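PDB 2ZQ5: sulfotransferase from Mycobacterium tuberculosis, which probably transfers a sulfonate group from a nucleotide donor such as PAPS to an acceptor substrate. Local coordinates for residues Phe165-Ala168 with Tyr169-Glu172; Cys266-Ala269 with Gln270-Glu274; Ser277-Val281 with Gly282-Gly286; Ser364-Leu367 with Ala368-Gly371. All blocks are in the same frame, centred on the assembly; numbering follows the deposited sequence.

Overall arrangement
In chain order the contacts run 1, 2, 3, 4, and all four are local. Contact 1 stands apart, in the loop between helices 141-156 and 175-178; its centre is about 20 Å from that of contact 2 and 28 to 30 Å from the other two. Contacts 2, 3 and 4 cluster on one side of the chain's centre, with centres 9 to 12 Å apart. Contact 2 ends helix 262-272, contact 3 begins helix 282-304, and contact 4 is a turn before helix 374-380. Y370 of contact 4 touches both of the others, so the chain's last part is tied to two consecutive helices lying in the chain between sheet strands 250-255 and 312-316.

Contact 1 of 4, residues Phe165-Ala168 with Tyr169-Glu172; sequences FMAA and YELE
The Y169 ring carries the methyl of A167 on one face: A167 CB stands 3.9 Å from the ring centroid and 20° off its normal, a CH-pi contact displaced toward the CE2-CZ side of the rim. Y143 and W137 also touch this tyrosine. Y169 CG sits between the backbone N and the carbonyl carbon (chi1 58°), and this swings the ring back over the residue two places earlier. The second flat group is the E170 carboxylate. Its OE1 takes the N-H of A167 on the anti lone pair, at 2.7 Å between A167 N and E170 OE1, with an N-H...O angle of 153°. In return E170 N donates to A167 O at 3.0 Å. M166, extended through chi1 and chi2, crosses the glutamate obliquely, with M166 CG 3.1 Å from E170 OE1. Farther on, M166 SD lies 3.6 Å from E172 CG where the two side chains pass antiparallel, and a bend at the last methionine torsion places M166 CE 3.2 Å from L171 O. The carboxylate of E172 bonds to Q176. The bond from E170 N thus closes a type I turn from A167 to E170, while the one from A167 N helps to hold the E170 carboxylate, whose OE2 is left in a long, weak ion pair with R109.

Contact 2 of 4, residues Cys266-Ala269 with Gln270-Glu274; sequences CSLA and QHTTE
L268 and T272 meet in the more tightly bonded half of the C-terminal end of helix 262-272, where threonine hydroxyls bond to carbonyls four residues back. The hydroxyl of T272 donates to L268 O, 2.8 Å from T272 OG1, while T272 N reaches the same oxygen at 3.0 Å from the opposite face of the carbonyl plane. T273 repeats the pattern one residue on: T273 OG1 to A269 O is 2.8 Å, and T273 N to A269 O is 3.1 Å, again from opposite faces. Two different rotations bring the hydroxyls to these carbonyls, T272 OG1 lying beside its own backbone N (chi1 -62°) and T273 OG1 between N and the carbonyl carbon (chi1 67°). T273 is also where the backbone first leaves helical values. L268 CD1 runs alongside T272, 3.8 Å from its OG1. The S267-H271 flank is looser and hydrated. Here S267 OG approaches H271 CD2 to 3.4 Å, and a water bridges the two side chains, 2.7 Å from S267 OG and 2.9 Å from H271 NE2. That water also gives a weak bond to Q270 OE1, whose stronger partner is the hydroxyl of Y370. Two of the last helical carbonyls therefore each accept two donors, so the threonine hydroxyls find partners within the helix, while the imidazole is linked to S267 through solvent.

Contact 3 of 4, residues Ser277-Val281 with Gly282-Gly286; sequences STKFV and GAQIG
The first turn of helix 282-304 and the loop that leads into it meet in part through F280 and I285. I285 CG1 stands almost exactly on the axis of the F280 ring, 3.7 Å from the centroid and 1° off the normal, a CH-pi contact over the centre of one face. The two side chains cross at about a right angle. I285 CD1 continues past the ring to the backbone, 3.6 Å from F280 O. Because F280 CG is anti to its own backbone N (chi1 -167°), the ring is carried from a CB that points away back under the isoleucine; H192 and T273 touch it as well. Where the loop runs into the helix, V281 O takes Q284 N at 3.0 Å, and it takes a weak bond from I285 N at 3.4 Å. The Q284 side chain lies over the preceding loop, with Q284 CB 3.3 Å from K279 O, and it runs slantwise against K279. The loop has its own order: S277 OG accepts from K279 N at 2.9 Å and from F280 N at 3.0 Å, and it is bonded to A51 O too. Around F280 the chain makes an inverse gamma turn, closed by a weak bond from V281 N to K279 O, and G282 follows with a positive phi. An ST motif with its ST turn, then an inverse gamma turn, thus form the later part of the linker between consecutive helices 262-272 and 282-304.

Contact 4 of 4, residues Ser364-Leu367 with Ala368-Gly371; sequences SYSL and ADYG
Here the chain passes from an extended run at Y365-S366 into a short 3-10 turn, Y370 N bonding back to L367 O at 2.9 Å. S366 and D369 are joined by one good side-chain bond and weaker return bonds, one of them between backbones. S366 N donates to D369 OD2 at 2.9 Å, meeting it from above the carboxylate plane rather than within it, with an N-H...O angle of 141°. In the other direction D369 N makes weak bonds to S366 OG at 3.3 Å and to S366 O at 3.2 Å. The serine hydroxyl sits between its own backbone N and carbonyl carbon (chi1 71°), which turns it toward the start of the turn, while D369 CG lies beside its own N (chi1 -67°) and leans back to S366. The same D369 OD2 accepts from a water at 2.7 Å, and that water reaches on weakly to S364 O. D369 OD2 also rests 3.4 Å from Y365 CA. The Y370 ring takes D369 CB over one face, toward the rim, and its CD2 comes 3.3 Å from S366 O. Y370 OH bonds to Q270, while Y365 and Y370 both rest on S267 of helix 262-272, and L367 packs on V374 and V377 of the following helix. The S366-D369 pair is reciprocal in a way that resembles a capping box, its serine-accepting arm weak, at the entry to a 3-10 turn.

Contact 1 of 4, residues Phe165-Ala168 with Tyr169-Glu172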
ATOM      1  N   PHE A 165     -13.456   0.462   3.258  1.00 40.80           N
ATOM      2  CA  PHE A 165     -13.253   0.857   1.875  1.00 38.92           C
ATOM      3  C   PHE A 165     -12.877   2.326   1.773  1.00 37.24           C
ATOM      4  O   PHE A 165     -12.878   3.050   2.767  1.00 37.65           O
ATOM      5  CB  PHE A 165     -14.514   0.564   1.057  1.00 39.28           C
ATOM      6  CG  PHE A 165     -14.859  -0.898   0.985  1.00 39.55           C
ATOM      7  CD1 PHE A 165     -15.157  -1.611   2.142  1.00 40.11           C
ATOM      8  CD2 PHE A 165     -14.856  -1.572  -0.233  1.00 40.15           C
ATOM      9  CE1 PHE A 165     -15.447  -2.973   2.090  1.00 39.27           C
ATOM     10  CE2 PHE A 165     -15.145  -2.935  -0.294  1.00 39.43           C
ATOM     11  CZ  PHE A 165     -15.438  -3.636   0.871  1.00 39.44           C
ATOM     12  N   MET A 166     -12.553   2.754   0.562  1.00 34.29           N
ATOM     13  CA  MET A 166     -12.146   4.128   0.310  1.00 30.76           C
ATOM     14  C   MET A 166     -12.971   4.709  -0.833  1.00 27.85           C
ATOM     15  O   MET A 166     -13.457   3.969  -1.691  1.00 29.07           O
ATOM     16  CB  MET A 166     -10.658   4.141  -0.049  1.00 30.68           C
ATOM     17  CG  MET A 166     -10.081   5.490  -0.417  1.00 29.61           C
ATOM     18  SD  MET A 166      -8.347   5.323  -0.895  1.00 29.11           S
ATOM     19  CE  MET A 166      -7.533   5.630   0.669  1.00 28.55           C
ATOM     20  N   ALA A 167     -13.139   6.029  -0.843  1.00 24.51           N
ATOM     21  CA  ALA A 167     -13.895   6.677  -1.911  1.00 20.80           C
ATOM     22  C   ALA A 167     -13.163   6.410  -3.221  1.00 18.56           C
ATOM     23  O   ALA A 167     -11.934   6.420  -3.262  1.00 16.74           O
ATOM     24  CB  ALA A 167     -13.995   8.174  -1.657  1.00 21.40           C
ATOM     25  N   ALA A 168     -13.923   6.179  -4.287  1.00 15.32           N
ATOM     26  CA  ALA A 168     -13.354   5.883  -5.598  1.00 13.72           C
ATOM     27  C   ALA A 168     -12.357   6.916  -6.112  1.00 13.00           C
ATOM     28  O   ALA A 168     -11.439   6.579  -6.858  1.00 11.48           O
ATOM     29  CB  ALA A 168     -14.478   5.699  -6.618  1.00 13.37           C
ATOM     30  N   TYR A 169     -12.523   8.170  -5.708  1.00 12.16           N
ATOM     31  CA  TYR A 169     -11.640   9.237  -6.169  1.00 12.55           C
ATOM     32  C   TYR A 169     -10.450   9.527  -5.258  1.00 11.46           C
ATOM     33  O   TYR A 169      -9.573  10.313  -5.612  1.00 12.02           O
ATOM     34  CB  TYR A 169     -12.457  10.516  -6.361  1.00 15.07           C
ATOM     35  CG  TYR A 169     -13.160  10.963  -5.103  1.00 17.66           C
ATOM     36  CD1 TYR A 169     -12.473  11.654  -4.105  1.00 19.57           C
ATOM     37  CD2 TYR A 169     -14.505  10.661  -4.890  1.00 20.11           C
ATOM     38  CE1 TYR A 169     -13.106  12.033  -2.926  1.00 21.83           C
ATOM     39  CE2 TYR A 169     -15.148  11.034  -3.714  1.00 21.09           C
ATOM     40  CZ  TYR A 169     -14.443  11.719  -2.738  1.00 22.53           C
ATOM     41  OH  TYR A 169     -15.076  12.095  -1.575  1.00 25.82           O
ATOM     42  N   GLU A 170     -10.419   8.896  -4.089  1.00 11.11           N
ATOM     43  CA  GLU A 170      -9.327   9.110  -3.141  1.00 13.16           C
ATOM     44  C   GLU A 170      -8.048   8.403  -3.576  1.00 11.88           C
ATOM     45  O   GLU A 170      -8.094   7.424  -4.316  1.00 11.97           O
ATOM     46  CB  GLU A 170      -9.726   8.614  -1.751  1.00 15.15           C
ATOM     47  CG  GLU A 170     -10.738   9.488  -1.029  1.00 22.54           C
ATOM     48  CD  GLU A 170     -11.037   8.982   0.371  1.00 24.84           C
ATOM     49  OE1 GLU A 170     -11.708   7.937   0.503  1.00 27.47           O
ATOM     50  OE2 GLU A 170     -10.590   9.626   1.342  1.00 28.98           O
ATOM     51  N   LEU A 171      -6.908   8.898  -3.107  1.00 11.08           N
ATOM     52  CA  LEU A 171      -5.625   8.294  -3.459  1.00 10.34           C
ATOM     53  C   LEU A 171      -5.353   7.043  -2.631  1.00 11.12           C
ATOM     54  O   LEU A 171      -5.499   7.045  -1.406  1.00 12.57           O
ATOM     55  CB  LEU A 171      -4.491   9.306  -3.277  1.00 10.76           C
ATOM     56  CG  LEU A 171      -4.604  10.602  -4.091  1.00 11.21           C
ATOM     57  CD1 LEU A 171      -3.341  11.422  -3.909  1.00 12.90           C
ATOM     58  CD2 LEU A 171      -4.808  10.281  -5.565  1.00 11.14           C
ATOM     59  N   GLU A 172      -4.958   5.978  -3.320  1.00 10.11           N
ATOM     60  CA  GLU A 172      -4.672   4.690  -2.698  1.00  9.78           C
ATOM     61  C   GLU A 172      -3.180   4.411  -2.543  1.00  7.80           C
ATOM     62  O   GLU A 172      -2.342   5.016  -3.216  1.00  7.97           O
ATOM     63  CB  GLU A 172      -5.291   3.561  -3.529  1.00 12.39           C
ATOM     64  CG  GLU A 172      -6.584   2.978  -2.987  1.00 16.63           C
ATOM     65  CD  GLU A 172      -6.390   2.212  -1.689  1.00 14.75           C
ATOM     66  OE1 GLU A 172      -7.302   1.444  -1.326  1.00 17.47           O
ATOM     67  OE2 GLU A 172      -5.342   2.383  -1.026  1.00 12.41           O
TER

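Contact 2 of 4, residues Cys266-Ala269 with Gln270-Glu274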
ATOM      1  N   CYS A 266      -1.952  -1.487  16.714  1.00  8.06           N
ATOM      2  CA  CYS A 266      -2.491  -2.804  17.021  1.00  8.26           C
ATOM      3  C   CYS A 266      -4.014  -2.786  17.099  1.00  8.42           C
ATOM      4  O   CYS A 266      -4.674  -3.721  16.650  1.00  9.42           O
ATOM      5  CB  CYS A 266      -1.905  -3.316  18.338  1.00  7.69           C
ATOM      6  SG  CYS A 266      -0.136  -3.704  18.261  1.00 10.00           S
ATOM      7  N   SER A 267      -4.564  -1.718  17.671  1.00  8.46           N
ATOM      8  CA  SER A 267      -6.008  -1.579  17.796  1.00  8.38           C
ATOM      9  C   SER A 267      -6.648  -1.503  16.413  1.00  8.69           C
ATOM     10  O   SER A 267      -7.716  -2.070  16.184  1.00  8.95           O
ATOM     11  CB  SER A 267      -6.345  -0.325  18.604  1.00  8.80           C
ATOM     12  OG  SER A 267      -7.745  -0.187  18.776  1.00 12.13           O
ATOM     13  N   LEU A 268      -5.993  -0.807  15.488  1.00  8.76           N
ATOM     14  CA  LEU A 268      -6.519  -0.697  14.130  1.00 10.23           C
ATOM     15  C   LEU A 268      -6.565  -2.080  13.486  1.00  9.13           C
ATOM     16  O   LEU A 268      -7.564  -2.460  12.874  1.00  9.60           O
ATOM     17  CB  LEU A 268      -5.641   0.231  13.286  1.00 12.00           C
ATOM     18  CG  LEU A 268      -5.961   0.285  11.787  1.00 15.94           C
ATOM     19  CD1 LEU A 268      -7.389   0.753  11.578  1.00 17.36           C
ATOM     20  CD2 LEU A 268      -4.988   1.218  11.088  1.00 18.44           C
ATOM     21  N   ALA A 269      -5.480  -2.831  13.628  1.00  9.77           N
ATOM     22  CA  ALA A 269      -5.406  -4.169  13.057  1.00  9.46           C
ATOM     23  C   ALA A 269      -6.458  -5.075  13.685  1.00 10.37           C
ATOM     24  O   ALA A 269      -7.105  -5.865  12.997  1.00 10.46           O
ATOM     25  CB  ALA A 269      -4.019  -4.753  13.278  1.00 11.16           C
ATOM     26  N   GLN A 270      -6.620  -4.948  14.996  1.00 10.44           N
ATOM     27  CA  GLN A 270      -7.581  -5.744  15.744  1.00 11.80           C
ATOM     28  C   GLN A 270      -9.006  -5.517  15.247  1.00 11.37           C
ATOM     29  O   GLN A 270      -9.724  -6.468  14.934  1.00 12.49           O
ATOM     30  CB  GLN A 270      -7.475  -5.387  17.227  1.00 12.67           C
ATOM     31  CG  GLN A 270      -8.409  -6.147  18.144  1.00 16.38           C
ATOM     32  CD  GLN A 270      -8.157  -5.811  19.603  1.00 19.20           C
ATOM     33  OE1 GLN A 270      -8.096  -4.640  19.978  1.00 21.72           O
ATOM     34  NE2 GLN A 270      -8.009  -6.836  20.432  1.00 23.32           N
ATOM     35  N   HIS A 271      -9.407  -4.255  15.167  1.00 11.64           N
ATOM     36  CA  HIS A 271     -10.754  -3.927  14.717  1.00 13.38           C
ATOM     37  C   HIS A 271     -11.002  -4.273  13.256  1.00 13.43           C
ATOM     38  O   HIS A 271     -12.087  -4.724  12.897  1.00 15.20           O
ATOM     39  CB  HIS A 271     -11.039  -2.447  14.964  1.00 15.92           C
ATOM     40  CG  HIS A 271     -11.238  -2.112  16.410  1.00 20.46           C
ATOM     41  ND1 HIS A 271     -12.315  -2.570  17.137  1.00 22.80           N
ATOM     42  CD2 HIS A 271     -10.489  -1.380  17.267  1.00 22.04           C
ATOM     43  CE1 HIS A 271     -12.221  -2.134  18.381  1.00 23.59           C
ATOM     44  NE2 HIS A 271     -11.122  -1.410  18.487  1.00 23.86           N
ATOM     45  N   THR A 272      -9.998  -4.069  12.414  1.00 12.33           N
ATOM     46  CA  THR A 272     -10.145  -4.373  10.997  1.00 11.29           C
ATOM     47  C   THR A 272     -10.374  -5.860  10.760  1.00 11.62           C
ATOM     48  O   THR A 272     -11.211  -6.247   9.941  1.00 12.96           O
ATOM     49  CB  THR A 272      -8.893  -3.949  10.204  1.00 12.09           C
ATOM     50  OG1 THR A 272      -8.723  -2.531  10.303  1.00 12.10           O
ATOM     51  CG2 THR A 272      -9.032  -4.337   8.739  1.00 11.21           C
ATOM     52  N   THR A 273      -9.641  -6.686  11.500  1.00  9.93           N
ATOM     53  CA  THR A 273      -9.700  -8.139  11.351  1.00 10.20           C
ATOM     54  C   THR A 273     -10.530  -8.884  12.390  1.00 10.92           C
ATOM     55  O   THR A 273     -10.402 -10.101  12.525  1.00 11.46           O
ATOM     56  CB  THR A 273      -8.280  -8.731  11.379  1.00  9.38           C
ATOM     57  OG1 THR A 273      -7.709  -8.547  12.684  1.00 11.21           O
ATOM     58  CG2 THR A 273      -7.398  -8.033  10.350  1.00 10.11           C
ATOM     59  N   GLU A 274     -11.381  -8.165  13.113  1.00 13.24           N
ATOM     60  CA  GLU A 274     -12.215  -8.782  14.137  1.00 14.19           C
ATOM     61  C   GLU A 274     -13.037  -9.947  13.581  1.00 13.53           C
ATOM     62  O   GLU A 274     -13.743  -9.806  12.583  1.00 13.93           O
ATOM     63  CB  GLU A 274     -13.143  -7.731  14.750  1.00 18.28           C
ATOM     64  CG  GLU A 274     -13.877  -8.198  15.994  1.00 23.92           C
ATOM     65  CD  GLU A 274     -14.580  -7.060  16.707  1.00 27.53           C
ATOM     66  OE1 GLU A 274     -15.505  -6.465  16.115  1.00 31.14           O
ATOM     67  OE2 GLU A 274     -14.203  -6.756  17.858  1.00 31.12           O
TER
HETATM   68  O   HOH W   1      -9.139  -1.491  20.657  1.00 25.61           O

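Contact 3 of 4, residues Ser277-Val281 with Gly282-Gly286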
ATOM      1  N   SER A 277      -9.873 -14.412  12.770  1.00  8.24           N
ATOM      2  CA  SER A 277      -8.916 -15.384  13.278  1.00  9.29           C
ATOM      3  C   SER A 277      -8.961 -15.507  14.793  1.00  8.64           C
ATOM      4  O   SER A 277      -9.313 -14.558  15.489  1.00 10.56           O
ATOM      5  CB  SER A 277      -7.503 -14.956  12.850  1.00  9.07           C
ATOM      6  OG  SER A 277      -6.492 -15.667  13.545  1.00  7.83           O
ATOM      7  N   THR A 278      -8.601 -16.686  15.294  1.00  9.49           N
ATOM      8  CA  THR A 278      -8.561 -16.912  16.731  1.00 10.40           C
ATOM      9  C   THR A 278      -7.113 -16.808  17.202  1.00 10.47           C
ATOM     10  O   THR A 278      -6.837 -16.860  18.403  1.00 12.02           O
ATOM     11  CB  THR A 278      -9.115 -18.307  17.107  1.00 10.68           C
ATOM     12  OG1 THR A 278      -8.406 -19.322  16.386  1.00 12.15           O
ATOM     13  CG2 THR A 278     -10.597 -18.391  16.784  1.00  9.71           C
ATOM     14  N   LYS A 279      -6.197 -16.644  16.246  1.00  8.71           N
ATOM     15  CA  LYS A 279      -4.764 -16.540  16.528  1.00  7.24           C
ATOM     16  C   LYS A 279      -4.249 -15.100  16.480  1.00  8.55           C
ATOM     17  O   LYS A 279      -3.486 -14.680  17.350  1.00  8.53           O
ATOM     18  CB  LYS A 279      -3.978 -17.394  15.525  1.00  7.84           C
ATOM     19  CG  LYS A 279      -2.458 -17.327  15.654  1.00  7.19           C
ATOM     20  CD  LYS A 279      -1.982 -17.896  16.982  1.00  8.73           C
ATOM     21  CE  LYS A 279      -0.464 -18.036  17.002  1.00  8.78           C
ATOM     22  NZ  LYS A 279       0.056 -18.507  18.321  1.00 12.19           N
ATOM     23  N   PHE A 280      -4.655 -14.355  15.455  1.00  8.20           N
ATOM     24  CA  PHE A 280      -4.227 -12.965  15.302  1.00  8.10           C
ATOM     25  C   PHE A 280      -5.115 -12.069  16.156  1.00  8.83           C
ATOM     26  O   PHE A 280      -6.020 -11.395  15.656  1.00  9.46           O
ATOM     27  CB  PHE A 280      -4.305 -12.548  13.830  1.00  7.33           C
ATOM     28  CG  PHE A 280      -3.596 -11.254  13.519  1.00  7.04           C
ATOM     29  CD1 PHE A 280      -2.213 -11.147  13.657  1.00  8.07           C
ATOM     30  CD2 PHE A 280      -4.312 -10.151  13.056  1.00  8.64           C
ATOM     31  CE1 PHE A 280      -1.547  -9.960  13.336  1.00  9.53           C
ATOM     32  CE2 PHE A 280      -3.658  -8.960  12.733  1.00  8.29           C
ATOM     33  CZ  PHE A 280      -2.271  -8.866  12.872  1.00  8.26           C
ATOM     34  N   VAL A 281      -4.848 -12.089  17.457  1.00  9.50           N
ATOM     35  CA  VAL A 281      -5.589 -11.303  18.435  1.00 10.66           C
ATOM     36  C   VAL A 281      -4.646 -10.912  19.568  1.00 10.00           C
ATOM     37  O   VAL A 281      -3.563 -11.481  19.710  1.00 10.68           O
ATOM     38  CB  VAL A 281      -6.761 -12.117  19.059  1.00 11.84           C
ATOM     39  CG1 VAL A 281      -7.747 -12.543  17.982  1.00 13.27           C
ATOM     40  CG2 VAL A 281      -6.216 -13.337  19.790  1.00 12.24           C
ATOM     41  N   GLY A 282      -5.070  -9.933  20.362  1.00 10.05           N
ATOM     42  CA  GLY A 282      -4.299  -9.485  21.510  1.00 10.47           C
ATOM     43  C   GLY A 282      -2.785  -9.446  21.417  1.00  9.63           C
ATOM     44  O   GLY A 282      -2.218  -8.775  20.557  1.00 10.17           O
ATOM     45  N   ALA A 283      -2.131 -10.167  22.323  1.00  9.75           N
ATOM     46  CA  ALA A 283      -0.673 -10.205  22.387  1.00  8.07           C
ATOM     47  C   ALA A 283       0.007 -10.646  21.099  1.00  8.57           C
ATOM     48  O   ALA A 283       1.125 -10.220  20.813  1.00 10.04           O
ATOM     49  CB  ALA A 283      -0.228 -11.099  23.541  1.00  9.66           C
ATOM     50  N   GLN A 284      -0.648 -11.503  20.324  1.00  8.66           N
ATOM     51  CA  GLN A 284      -0.044 -11.958  19.079  1.00  8.26           C
ATOM     52  C   GLN A 284       0.051 -10.811  18.082  1.00  7.68           C
ATOM     53  O   GLN A 284       1.023 -10.708  17.336  1.00  7.37           O
ATOM     54  CB  GLN A 284      -0.842 -13.110  18.473  1.00  8.59           C
ATOM     55  CG  GLN A 284      -0.108 -13.812  17.333  1.00  9.19           C
ATOM     56  CD  GLN A 284       1.229 -14.386  17.764  1.00 10.42           C
ATOM     57  OE1 GLN A 284       2.293 -13.835  17.461  1.00 13.02           O
ATOM     58  NE2 GLN A 284       1.184 -15.495  18.487  1.00 12.29           N
ATOM     59  N   ILE A 285      -0.956  -9.942  18.062  1.00  7.08           N
ATOM     60  CA  ILE A 285      -0.915  -8.797  17.159  1.00  6.32           C
ATOM     61  C   ILE A 285       0.250  -7.897  17.563  1.00  6.80           C
ATOM     62  O   ILE A 285       0.974  -7.380  16.709  1.00  6.90           O
ATOM     63  CB  ILE A 285      -2.229  -7.988  17.208  1.00  6.40           C
ATOM     64  CG1 ILE A 285      -3.380  -8.837  16.660  1.00  7.82           C
ATOM     65  CG2 ILE A 285      -2.077  -6.706  16.397  1.00  8.08           C
ATOM     66  CD1 ILE A 285      -4.734  -8.177  16.783  1.00  9.17           C
ATOM     67  N   GLY A 286       0.433  -7.719  18.869  1.00  6.58           N
ATOM     68  CA  GLY A 286       1.519  -6.888  19.356  1.00  7.50           C
ATOM     69  C   GLY A 286       2.879  -7.450  18.982  1.00  6.77           C
ATOM     70  O   GLY A 286       3.760  -6.714  18.532  1.00  7.23           O
TER

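Contact 4 of 4, residues Ser364-Leu367 with Ala368-Gly371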
ATOM      1  N   SER A 364     -11.352   2.378  25.263  1.00 15.84           N
ATOM      2  CA  SER A 364      -9.937   2.689  25.107  1.00 14.72           C
ATOM      3  C   SER A 364      -9.062   1.465  24.892  1.00 14.15           C
ATOM      4  O   SER A 364      -9.490   0.332  25.106  1.00 15.84           O
ATOM      5  CB  SER A 364      -9.437   3.463  26.327  1.00 16.71           C
ATOM      6  OG  SER A 364     -10.184   4.650  26.509  1.00 20.66           O
ATOM      7  N   TYR A 365      -7.830   1.710  24.463  1.00 12.17           N
ATOM      8  CA  TYR A 365      -6.867   0.645  24.224  1.00 11.98           C
ATOM      9  C   TYR A 365      -5.545   1.013  24.885  1.00 11.52           C
ATOM     10  O   TYR A 365      -5.265   2.191  25.123  1.00 12.59           O
ATOM     11  CB  TYR A 365      -6.682   0.420  22.713  1.00 12.30           C
ATOM     12  CG  TYR A 365      -6.343   1.668  21.926  1.00 13.57           C
ATOM     13  CD1 TYR A 365      -5.061   2.215  21.962  1.00 13.59           C
ATOM     14  CD2 TYR A 365      -7.317   2.320  21.167  1.00 16.43           C
ATOM     15  CE1 TYR A 365      -4.753   3.380  21.266  1.00 15.65           C
ATOM     16  CE2 TYR A 365      -7.018   3.490  20.466  1.00 17.12           C
ATOM     17  CZ  TYR A 365      -5.735   4.013  20.521  1.00 17.26           C
ATOM     18  OH  TYR A 365      -5.434   5.175  19.846  1.00 19.82           O
ATOM     19  N   SER A 366      -4.737   0.003  25.192  1.00 11.05           N
ATOM     20  CA  SER A 366      -3.447   0.221  25.841  1.00 10.22           C
ATOM     21  C   SER A 366      -2.422  -0.759  25.296  1.00  9.34           C
ATOM     22  O   SER A 366      -2.776  -1.724  24.619  1.00  9.74           O
ATOM     23  CB  SER A 366      -3.570   0.001  27.350  1.00 10.55           C
ATOM     24  OG  SER A 366      -3.759  -1.376  27.639  1.00 14.14           O
ATOM     25  N   LEU A 367      -1.151  -0.506  25.591  1.00  9.20           N
ATOM     26  CA  LEU A 367      -0.093  -1.398  25.147  1.00  8.03           C
ATOM     27  C   LEU A 367      -0.258  -2.758  25.821  1.00  8.14           C
ATOM     28  O   LEU A 367       0.033  -3.790  25.225  1.00  7.91           O
ATOM     29  CB  LEU A 367       1.278  -0.808  25.484  1.00  8.12           C
ATOM     30  CG  LEU A 367       1.729   0.355  24.600  1.00  7.42           C
ATOM     31  CD1 LEU A 367       2.974   1.003  25.181  1.00  9.74           C
ATOM     32  CD2 LEU A 367       2.006  -0.159  23.198  1.00  8.05           C
ATOM     33  N   ALA A 368      -0.738  -2.754  27.061  1.00  9.14           N
ATOM     34  CA  ALA A 368      -0.937  -3.996  27.800  1.00  9.52           C
ATOM     35  C   ALA A 368      -1.927  -4.920  27.093  1.00  9.26           C
ATOM     36  O   ALA A 368      -1.810  -6.146  27.173  1.00  9.92           O
ATOM     37  CB  ALA A 368      -1.422  -3.691  29.216  1.00  9.34           C
ATOM     38  N   ASP A 369      -2.906  -4.338  26.404  1.00  9.36           N
ATOM     39  CA  ASP A 369      -3.894  -5.140  25.686  1.00  9.59           C
ATOM     40  C   ASP A 369      -3.221  -6.010  24.634  1.00  9.03           C
ATOM     41  O   ASP A 369      -3.762  -7.036  24.225  1.00 10.43           O
ATOM     42  CB  ASP A 369      -4.929  -4.253  24.986  1.00 11.42           C
ATOM     43  CG  ASP A 369      -5.810  -3.494  25.956  1.00 14.45           C
ATOM     44  OD1 ASP A 369      -6.069  -4.008  27.065  1.00 15.96           O
ATOM     45  OD2 ASP A 369      -6.261  -2.386  25.596  1.00 16.10           O
ATOM     46  N   TYR A 370      -2.035  -5.600  24.201  1.00  8.91           N
ATOM     47  CA  TYR A 370      -1.311  -6.336  23.180  1.00  8.05           C
ATOM     48  C   TYR A 370      -0.021  -6.953  23.702  1.00  8.43           C
ATOM     49  O   TYR A 370       0.911  -7.210  22.940  1.00  8.39           O
ATOM     50  CB  TYR A 370      -1.050  -5.404  21.997  1.00  8.56           C
ATOM     51  CG  TYR A 370      -2.334  -4.771  21.522  1.00  8.53           C
ATOM     52  CD1 TYR A 370      -3.283  -5.521  20.829  1.00 10.76           C
ATOM     53  CD2 TYR A 370      -2.651  -3.457  21.862  1.00  9.36           C
ATOM     54  CE1 TYR A 370      -4.522  -4.983  20.495  1.00  9.30           C
ATOM     55  CE2 TYR A 370      -3.889  -2.908  21.533  1.00 10.25           C
ATOM     56  CZ  TYR A 370      -4.818  -3.679  20.853  1.00 10.91           C
ATOM     57  OH  TYR A 370      -6.056  -3.153  20.564  1.00 14.51           O
ATOM     58  N   GLY A 371       0.005  -7.196  25.012  1.00  7.75           N
ATOM     59  CA  GLY A 371       1.153  -7.813  25.658  1.00  8.58           C
ATOM     60  C   GLY A 371       2.437  -7.016  25.634  1.00  7.62           C
ATOM     61  O   GLY A 371       3.527  -7.585  25.720  1.00 10.14           O
TER
HETATM   62  O   HOH W   2      -7.502  -1.117  27.580  1.00 33.69           O